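PDB 3QXZ: enoyl-CoA hydratase/isomerase from Mycobacterium abscessus, which probably catalyses the hydration or double-bond isomerisation of enoyl-CoA thioesters. Local coordinates for residues 18-23 with 53-58; 59-64 with 104-109. All blocks are in the same frame, centred on the assembly; numbering follows the deposited sequence.

Interaction 1: 18-23 with 53-58; sequences AVLTLH and RVIVLT. With EDO (1,2-ethanediol), chain H.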
ATOM      1  N   ALA A  18      20.580  11.135 -17.520  1.00 12.96           N
ATOM      2  CA  ALA A  18      21.212   9.961 -18.104  1.00 13.54           C
ATOM      3  C   ALA A  18      20.146   8.985 -18.569  1.00 13.57           C
ATOM      4  O   ALA A  18      19.243   8.641 -17.799  1.00 13.81           O
ATOM      5  CB  ALA A  18      22.152   9.278 -17.098  1.00 13.44           C
ATOM      6  N   VAL A  19      20.235   8.544 -19.816  1.00 13.80           N
ATOM      7  CA  VAL A  19      19.325   7.538 -20.342  1.00 13.82           C
ATOM      8  C   VAL A  19      20.105   6.252 -20.560  1.00 13.71           C
ATOM      9  O   VAL A  19      21.108   6.227 -21.300  1.00 14.82           O
ATOM     10  CB  VAL A  19      18.638   7.992 -21.673  1.00 13.72           C
ATOM     11  CG1 VAL A  19      17.678   6.913 -22.165  1.00 15.31           C
ATOM     12  CG2 VAL A  19      17.893   9.302 -21.467  1.00 15.36           C
ATOM     13  N   LEU A  20      19.662   5.187 -19.890  1.00 12.79           N
ATOM     14  CA  LEU A  20      20.155   3.835 -20.080  1.00 13.11           C
ATOM     15  C   LEU A  20      19.165   3.046 -20.910  1.00 13.41           C
ATOM     16  O   LEU A  20      17.966   2.992 -20.569  1.00 13.75           O
ATOM     17  CB  LEU A  20      20.354   3.148 -18.736  1.00 12.66           C
ATOM     18  CG  LEU A  20      21.430   3.731 -17.823  1.00 12.75           C
ATOM     19  CD1 LEU A  20      21.370   3.058 -16.485  1.00 13.51           C
ATOM     20  CD2 LEU A  20      22.828   3.543 -18.451  1.00 13.92           C
ATOM     21  N   THR A  21      19.654   2.424 -21.993  1.00 13.67           N
ATOM     22  CA  THR A  21      18.795   1.653 -22.876  1.00 13.84           C
ATOM     23  C   THR A  21      19.226   0.198 -22.923  1.00 14.48           C
ATOM     24  O   THR A  21      20.399  -0.100 -23.198  1.00 14.91           O
ATOM     25  CB  THR A  21      18.801   2.239 -24.310  1.00 14.41           C
ATOM     26  OG1 THR A  21      18.437   3.621 -24.257  1.00 15.08           O
ATOM     27  CG2 THR A  21      17.798   1.495 -25.190  1.00 15.88           C
ATOM     28  N   LEU A  22      18.275  -0.695 -22.652  1.00 14.01           N
ATOM     29  CA  LEU A  22      18.483  -2.138 -22.760  1.00 14.61           C
ATOM     30  C   LEU A  22      18.299  -2.475 -24.232  1.00 15.53           C
ATOM     31  O   LEU A  22      17.210  -2.331 -24.772  1.00 14.97           O
ATOM     32  CB  LEU A  22      17.475  -2.901 -21.889  1.00 14.20           C
ATOM     33  CG  LEU A  22      17.387  -2.470 -20.422  1.00 14.01           C
ATOM     34  CD1 LEU A  22      16.233  -3.196 -19.737  1.00 14.99           C
ATOM     35  CD2 LEU A  22      18.679  -2.713 -19.680  1.00 15.51           C
ATOM     36  N   HIS A  23      19.379  -2.906 -24.876  1.00 16.49           N
ATOM     37  CA  HIS A  23      19.408  -3.021 -26.338  1.00 18.89           C
ATOM     38  C   HIS A  23      19.744  -4.434 -26.808  1.00 19.31           C
ATOM     39  O   HIS A  23      20.916  -4.811 -26.888  1.00 19.30           O
ATOM     40  CB  HIS A  23      20.393  -2.001 -26.920  1.00 19.32           C
ATOM     41  CG  HIS A  23      20.486  -2.032 -28.415  1.00 22.57           C
ATOM     42  ND1 HIS A  23      19.706  -1.232 -29.224  1.00 25.28           N
ATOM     43  CD2 HIS A  23      21.275  -2.754 -29.247  1.00 25.02           C
ATOM     44  CE1 HIS A  23      20.004  -1.468 -30.490  1.00 24.85           C
ATOM     45  NE2 HIS A  23      20.954  -2.386 -30.532  1.00 25.63           N
ATOM     46  N   ARG A  53      21.447  14.258 -12.615  1.00 11.17           N
ATOM     47  CA  ARG A  53      20.330  14.565 -11.719  1.00 10.39           C
ATOM     48  C   ARG A  53      19.260  13.478 -11.684  1.00 10.10           C
ATOM     49  O   ARG A  53      18.601  13.290 -10.644  1.00 10.33           O
ATOM     50  CB  ARG A  53      19.683  15.903 -12.104  1.00 10.76           C
ATOM     51  CG  ARG A  53      20.594  17.147 -11.898  1.00 11.84           C
ATOM     52  CD  ARG A  53      21.007  17.387 -10.437  1.00 12.55           C
ATOM     53  NE  ARG A  53      19.863  17.139  -9.578  1.00 12.12           N
ATOM     54  CZ  ARG A  53      18.816  17.936  -9.432  1.00 11.91           C
ATOM     55  NH1 ARG A  53      18.776  19.175  -9.948  1.00 13.08           N
ATOM     56  NH2 ARG A  53      17.801  17.498  -8.701  1.00 12.26           N
ATOM     57  N   VAL A  54      19.083  12.781 -12.803  1.00 10.50           N
ATOM     58  CA  VAL A  54      18.035  11.754 -12.940  1.00 10.57           C
ATOM     59  C   VAL A  54      18.541  10.712 -13.918  1.00 10.37           C
ATOM     60  O   VAL A  54      19.225  11.053 -14.902  1.00 11.01           O
ATOM     61  CB  VAL A  54      16.698  12.339 -13.510  1.00 10.38           C
ATOM     62  CG1 VAL A  54      15.604  11.277 -13.571  1.00 11.40           C
ATOM     63  CG2 VAL A  54      16.219  13.525 -12.726  1.00 12.44           C
ATOM     64  N   ILE A  55      18.173   9.457 -13.655  1.00  9.74           N
ATOM     65  CA  ILE A  55      18.441   8.346 -14.554  1.00  9.45           C
ATOM     66  C   ILE A  55      17.119   7.838 -15.116  1.00  9.34           C
ATOM     67  O   ILE A  55      16.176   7.579 -14.357  1.00  9.76           O
ATOM     68  CB  ILE A  55      19.161   7.202 -13.816  1.00  9.89           C
ATOM     69  CG1 ILE A  55      20.502   7.680 -13.250  1.00 10.73           C
ATOM     70  CG2 ILE A  55      19.333   5.979 -14.731  1.00 11.74           C
ATOM     71  CD1 ILE A  55      21.040   6.840 -12.076  1.00 13.48           C
ATOM     72  N   VAL A  56      17.049   7.700 -16.436  1.00 10.44           N
ATOM     73  CA  VAL A  56      15.890   7.083 -17.102  1.00 10.92           C
ATOM     74  C   VAL A  56      16.324   5.752 -17.682  1.00 11.39           C
ATOM     75  O   VAL A  56      17.303   5.706 -18.427  1.00 12.19           O
ATOM     76  CB  VAL A  56      15.313   8.006 -18.206  1.00 11.02           C
ATOM     77  CG1 VAL A  56      14.159   7.326 -18.964  1.00 12.17           C
ATOM     78  CG2 VAL A  56      14.839   9.326 -17.594  1.00 11.11           C
ATOM     79  N   LEU A  57      15.621   4.679 -17.318  1.00 10.28           N
ATOM     80  CA  LEU A  57      15.849   3.337 -17.851  1.00 10.77           C
ATOM     81  C   LEU A  57      14.771   2.979 -18.868  1.00 11.12           C
ATOM     82  O   LEU A  57      13.567   3.110 -18.593  1.00 10.51           O
ATOM     83  CB  LEU A  57      15.859   2.320 -16.704  1.00 10.71           C
ATOM     84  CG  LEU A  57      16.127   0.864 -17.105  1.00 10.33           C
ATOM     85  CD1 LEU A  57      17.506   0.659 -17.730  1.00 12.32           C
ATOM     86  CD2 LEU A  57      15.956  -0.005 -15.853  1.00 12.05           C
ATOM     87  N   THR A  58      15.191   2.528 -20.054  1.00 10.91           N
ATOM     88  CA  THR A  58      14.251   2.230 -21.131  1.00 11.43           C
ATOM     89  C   THR A  58      14.776   1.080 -21.991  1.00 11.93           C
ATOM     90  O   THR A  58      15.908   0.641 -21.789  1.00 11.97           O
ATOM     91  CB  THR A  58      13.942   3.509 -21.945  1.00 11.81           C
ATOM     92  OG1 THR A  58      12.693   3.369 -22.614  1.00 11.87           O
ATOM     93  CG2 THR A  58      15.064   3.858 -22.927  1.00 12.94           C
TER
HETATM   94  C1  EDO H 266      20.805  13.486  -6.465  1.00 23.33           C
HETATM   95  O1  EDO H 266      19.470  13.972  -6.319  1.00 23.42           O
HETATM   96  C2  EDO H 266      21.178  13.697  -7.922  1.00 19.42           C
HETATM   97  O2  EDO H 266      21.353  15.107  -8.212  1.00 17.59           O

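Interaction 2: 59-64 with 104-109; sequences GAPPAF and AVNGHA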
ATOM      1  N   GLY A  59      13.942   0.569 -22.897  1.00 12.26           N
ATOM      2  CA  GLY A  59      14.364  -0.505 -23.811  1.00 12.94           C
ATOM      3  C   GLY A  59      14.316  -0.109 -25.272  1.00 14.07           C
ATOM      4  O   GLY A  59      13.544   0.757 -25.677  1.00 14.11           O
ATOM      5  N   ALA A  60      15.141  -0.773 -26.078  1.00 15.15           N
ATOM      6  CA  ALA A  60      15.068  -0.588 -27.532  1.00 16.76           C
ATOM      7  C   ALA A  60      13.700  -1.078 -28.010  1.00 17.29           C
ATOM      8  O   ALA A  60      13.331  -2.212 -27.737  1.00 17.48           O
ATOM      9  CB  ALA A  60      16.180  -1.367 -28.221  1.00 17.90           C
ATOM     10  N   PRO A  61      12.937  -0.227 -28.730  1.00 18.36           N
ATOM     11  CA  PRO A  61      11.608  -0.655 -29.172  1.00 19.37           C
ATOM     12  C   PRO A  61      11.662  -1.956 -29.986  1.00 20.06           C
ATOM     13  O   PRO A  61      12.641  -2.184 -30.703  1.00 21.08           O
ATOM     14  CB  PRO A  61      11.130   0.526 -30.030  1.00 20.00           C
ATOM     15  CG  PRO A  61      11.788   1.696 -29.418  1.00 20.94           C
ATOM     16  CD  PRO A  61      13.171   1.203 -29.010  1.00 19.32           C
ATOM     17  N   PRO A  62      10.607  -2.785 -29.919  1.00 20.10           N
ATOM     18  CA  PRO A  62       9.300  -2.510 -29.317  1.00 19.90           C
ATOM     19  C   PRO A  62       9.146  -2.931 -27.850  1.00 19.18           C
ATOM     20  O   PRO A  62       8.045  -2.840 -27.311  1.00 20.29           O
ATOM     21  CB  PRO A  62       8.361  -3.345 -30.193  1.00 20.81           C
ATOM     22  CG  PRO A  62       9.181  -4.555 -30.525  1.00 20.64           C
ATOM     23  CD  PRO A  62      10.620  -4.094 -30.608  1.00 21.11           C
ATOM     24  N   ALA A  63      10.212  -3.401 -27.214  1.00 17.93           N
ATOM     25  CA  ALA A  63      10.069  -3.965 -25.874  1.00 15.86           C
ATOM     26  C   ALA A  63      10.839  -3.171 -24.821  1.00 15.09           C
ATOM     27  O   ALA A  63      11.747  -2.394 -25.146  1.00 14.34           O
ATOM     28  CB  ALA A  63      10.528  -5.409 -25.887  1.00 16.61           C
ATOM     29  N   PHE A  64      10.497  -3.380 -23.547  1.00 13.46           N
ATOM     30  CA  PHE A  64      11.359  -2.913 -22.478  1.00 12.94           C
ATOM     31  C   PHE A  64      12.401  -4.000 -22.200  1.00 11.91           C
ATOM     32  O   PHE A  64      13.589  -3.820 -22.485  1.00 12.19           O
ATOM     33  CB  PHE A  64      10.533  -2.543 -21.232  1.00 12.36           C
ATOM     34  CG  PHE A  64      11.375  -2.121 -20.045  1.00 10.74           C
ATOM     35  CD1 PHE A  64      11.916  -0.827 -19.969  1.00 10.93           C
ATOM     36  CD2 PHE A  64      11.617  -3.009 -18.992  1.00 10.85           C
ATOM     37  CE1 PHE A  64      12.687  -0.432 -18.876  1.00 10.80           C
ATOM     38  CE2 PHE A  64      12.395  -2.638 -17.896  1.00 10.68           C
ATOM     39  CZ  PHE A  64      12.925  -1.330 -17.827  1.00 10.21           C
ATOM     40  N   ALA A 104      11.050   4.100 -18.042  1.00  9.41           N
ATOM     41  CA  ALA A 104      10.215   4.356 -19.211  1.00  9.89           C
ATOM     42  C   ALA A 104       9.981   3.006 -19.877  1.00  9.81           C
ATOM     43  O   ALA A 104      10.768   2.552 -20.723  1.00 10.46           O
ATOM     44  CB  ALA A 104      10.920   5.353 -20.158  1.00 11.58           C
ATOM     45  N   VAL A 105       8.932   2.332 -19.400  1.00  9.92           N
ATOM     46  CA  VAL A 105       8.629   0.958 -19.805  1.00 10.30           C
ATOM     47  C   VAL A 105       7.837   1.028 -21.110  1.00 10.95           C
ATOM     48  O   VAL A 105       6.606   1.071 -21.136  1.00 10.16           O
ATOM     49  CB  VAL A 105       7.905   0.179 -18.685  1.00  9.24           C
ATOM     50  CG1 VAL A 105       7.716  -1.254 -19.084  1.00  9.85           C
ATOM     51  CG2 VAL A 105       8.721   0.243 -17.374  1.00 10.10           C
ATOM     52  N   ASN A 106       8.598   1.102 -22.199  1.00 10.97           N
ATOM     53  CA  ASN A 106       8.072   1.407 -23.533  1.00 11.76           C
ATOM     54  C   ASN A 106       7.394   0.241 -24.233  1.00 12.76           C
ATOM     55  O   ASN A 106       6.891   0.393 -25.342  1.00 13.01           O
ATOM     56  CB  ASN A 106       9.210   1.921 -24.418  1.00 12.28           C
ATOM     57  CG  ASN A 106      10.351   0.950 -24.474  1.00 12.98           C
ATOM     58  OD1 ASN A 106      11.041   0.745 -23.477  1.00 12.82           O
ATOM     59  ND2 ASN A 106      10.535   0.275 -25.635  1.00 13.34           N
ATOM     60  N   GLY A 107       7.411  -0.932 -23.608  1.00 12.02           N
ATOM     61  CA  GLY A 107       6.800  -2.125 -24.181  1.00 12.31           C
ATOM     62  C   GLY A 107       6.991  -3.294 -23.239  1.00 12.19           C
ATOM     63  O   GLY A 107       7.221  -3.093 -22.038  1.00 11.85           O
ATOM     64  N   HIS A 108       6.916  -4.512 -23.767  1.00 11.48           N
ATOM     65  CA  HIS A 108       6.869  -5.728 -22.937  1.00 11.47           C
ATOM     66  C   HIS A 108       7.904  -5.739 -21.847  1.00 11.16           C
ATOM     67  O   HIS A 108       9.081  -5.455 -22.089  1.00 11.69           O
ATOM     68  CB  HIS A 108       7.081  -6.976 -23.797  1.00 12.62           C
ATOM     69  CG  HIS A 108       6.233  -7.006 -25.027  1.00 14.85           C
ATOM     70  ND1 HIS A 108       4.884  -6.739 -25.004  1.00 15.08           N
ATOM     71  CD2 HIS A 108       6.547  -7.267 -26.320  1.00 19.60           C
ATOM     72  CE1 HIS A 108       4.392  -6.859 -26.226  1.00 16.72           C
ATOM     73  NE2 HIS A 108       5.383  -7.172 -27.042  1.00 19.04           N
ATOM     74  N   ALA A 109       7.446  -6.077 -20.644  1.00 10.71           N
ATOM     75  CA  ALA A 109       8.345  -6.246 -19.494  1.00 10.36           C
ATOM     76  C   ALA A 109       7.895  -7.503 -18.760  1.00 10.57           C
ATOM     77  O   ALA A 109       6.834  -7.518 -18.134  1.00 10.32           O
ATOM     78  CB  ALA A 109       8.324  -5.020 -18.586  1.00 10.84           C
TER
HETATM   79  O   HOH W   1       5.626  -3.933 -26.583  1.00 16.21           O

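Interaction 1: 18-23 with 53-58
Leu20 and Leu57 sit as direct neighbours on one face of the sheet, together with Ala18 and Ile55. In Leu57, chi1 (-178°) carries CG away from the backbone N, and chi2 near 63° brings CD1 over strand 17-23, where it rests 3.9 Å from Leu20 CB and 4.1 Å from Leu22 CD2. Leu57 CD1 leans toward the C-terminal end of the strands, Leu20 CD1 slightly toward the N-terminal end, where it crosses the Ile55 side chain at a slant and meets Ile55 CG2 at 4.0 Å. Ala18, Leu20, Ile55 and Leu57 pack against helix 33-48, on Leu39, Tyr43 and Leu46. This is the beta-alpha-beta unit of strand 17-23, helix 33-48 and strand 54-59 in the crotonase fold, and the 20° between the two short strand axes confirms that they run parallel. The reverse face carries Val19, Val56, Thr21 and Thr58. There Thr21 and Thr58 lie alongside each other and point the same way, Thr21 OG1 facing the methyl CG2 of Thr58 at 3.6 Å. Thr58 OG1 is turned from this pair and bonds to Ala104 O of the next strand. Val19 CG1 reaches the same Thr58 methyl at 4.1 Å. Five backbone hydrogen bonds hold this register, from Ala18 N to Val54 O at one end to Leu22 N and Thr58 O, 2.9 Å apart, at the other; the shortest joins Val56 N to Ala18 O at 2.7 Å.

Interaction 2: 59-64 with 104-109
Asn106 and Phe64 carry most of this contact, the first through polar bonds and the second through packing. Among the hydrogen bonds, Asn106 uses both ends of its amide: OD1 accepts from Gly59 N at 3.0 Å, and ND2 donates to Ala63 O at 3.0 Å. The second bond is poorly directed, because ND2 stands above the carbonyl plane of Ala63, 72° out of it. With chi1 at 56°, CG of Asn106 lies between the backbone N and carbonyl carbon, from where the amide faces the curve of residues 59-64. The backbone adds a bent bond from Phe64 N to His108 O, 2.9 Å long. Water 1 bridges the segments, donating to Pro62 O and accepting from His108 N, while it also lies over a face of the imidazole, whose ND1 bonds to Arg130 N. A CA-H...O contact joins Gly107 CA to Pro62 O at 3.4 Å; the lack of a side chain at Gly107 permits this approach. Apolar packing centres on the Phe64 ring. Val105 CG2 stands over one face, 4.2 Å from the centroid and 10° off the normal, a CH-pi contact, and Ala109 CB touches Phe64 CD2 at 3.9 Å. The turn before it includes a cis peptide bond ahead of Pro62. One buried amide thus links both ends of this turn, Gly59 and Ala63, which is consistent with the Asn106 side chain, from just beyond strand 101-105, holding the shape of the loop that leaves strand 54-59.

From the N terminus, strand 17-23 leads through helix 33-48 to strand 54-59, and interaction 1 closes that 29-residue connection. Directly after it, residues 59-64 begin interaction 2, which closes a second, longer excursion of 39 residues without helix when the chain returns through strand 101-105. The two closures therefore follow in series, neither nested nor crossed, with centres about 12 Å apart. They meet at strand 54-59, where Leu57 O lies 2.8 Å from Ala104 N, probably a hydrogen bond. Thr21 CG2, from strand 17-23, packs on Ala60 N just past that strand. Together they tie three successive parallel strands of the six-stranded sheet to the short strand 108-110 beyond it.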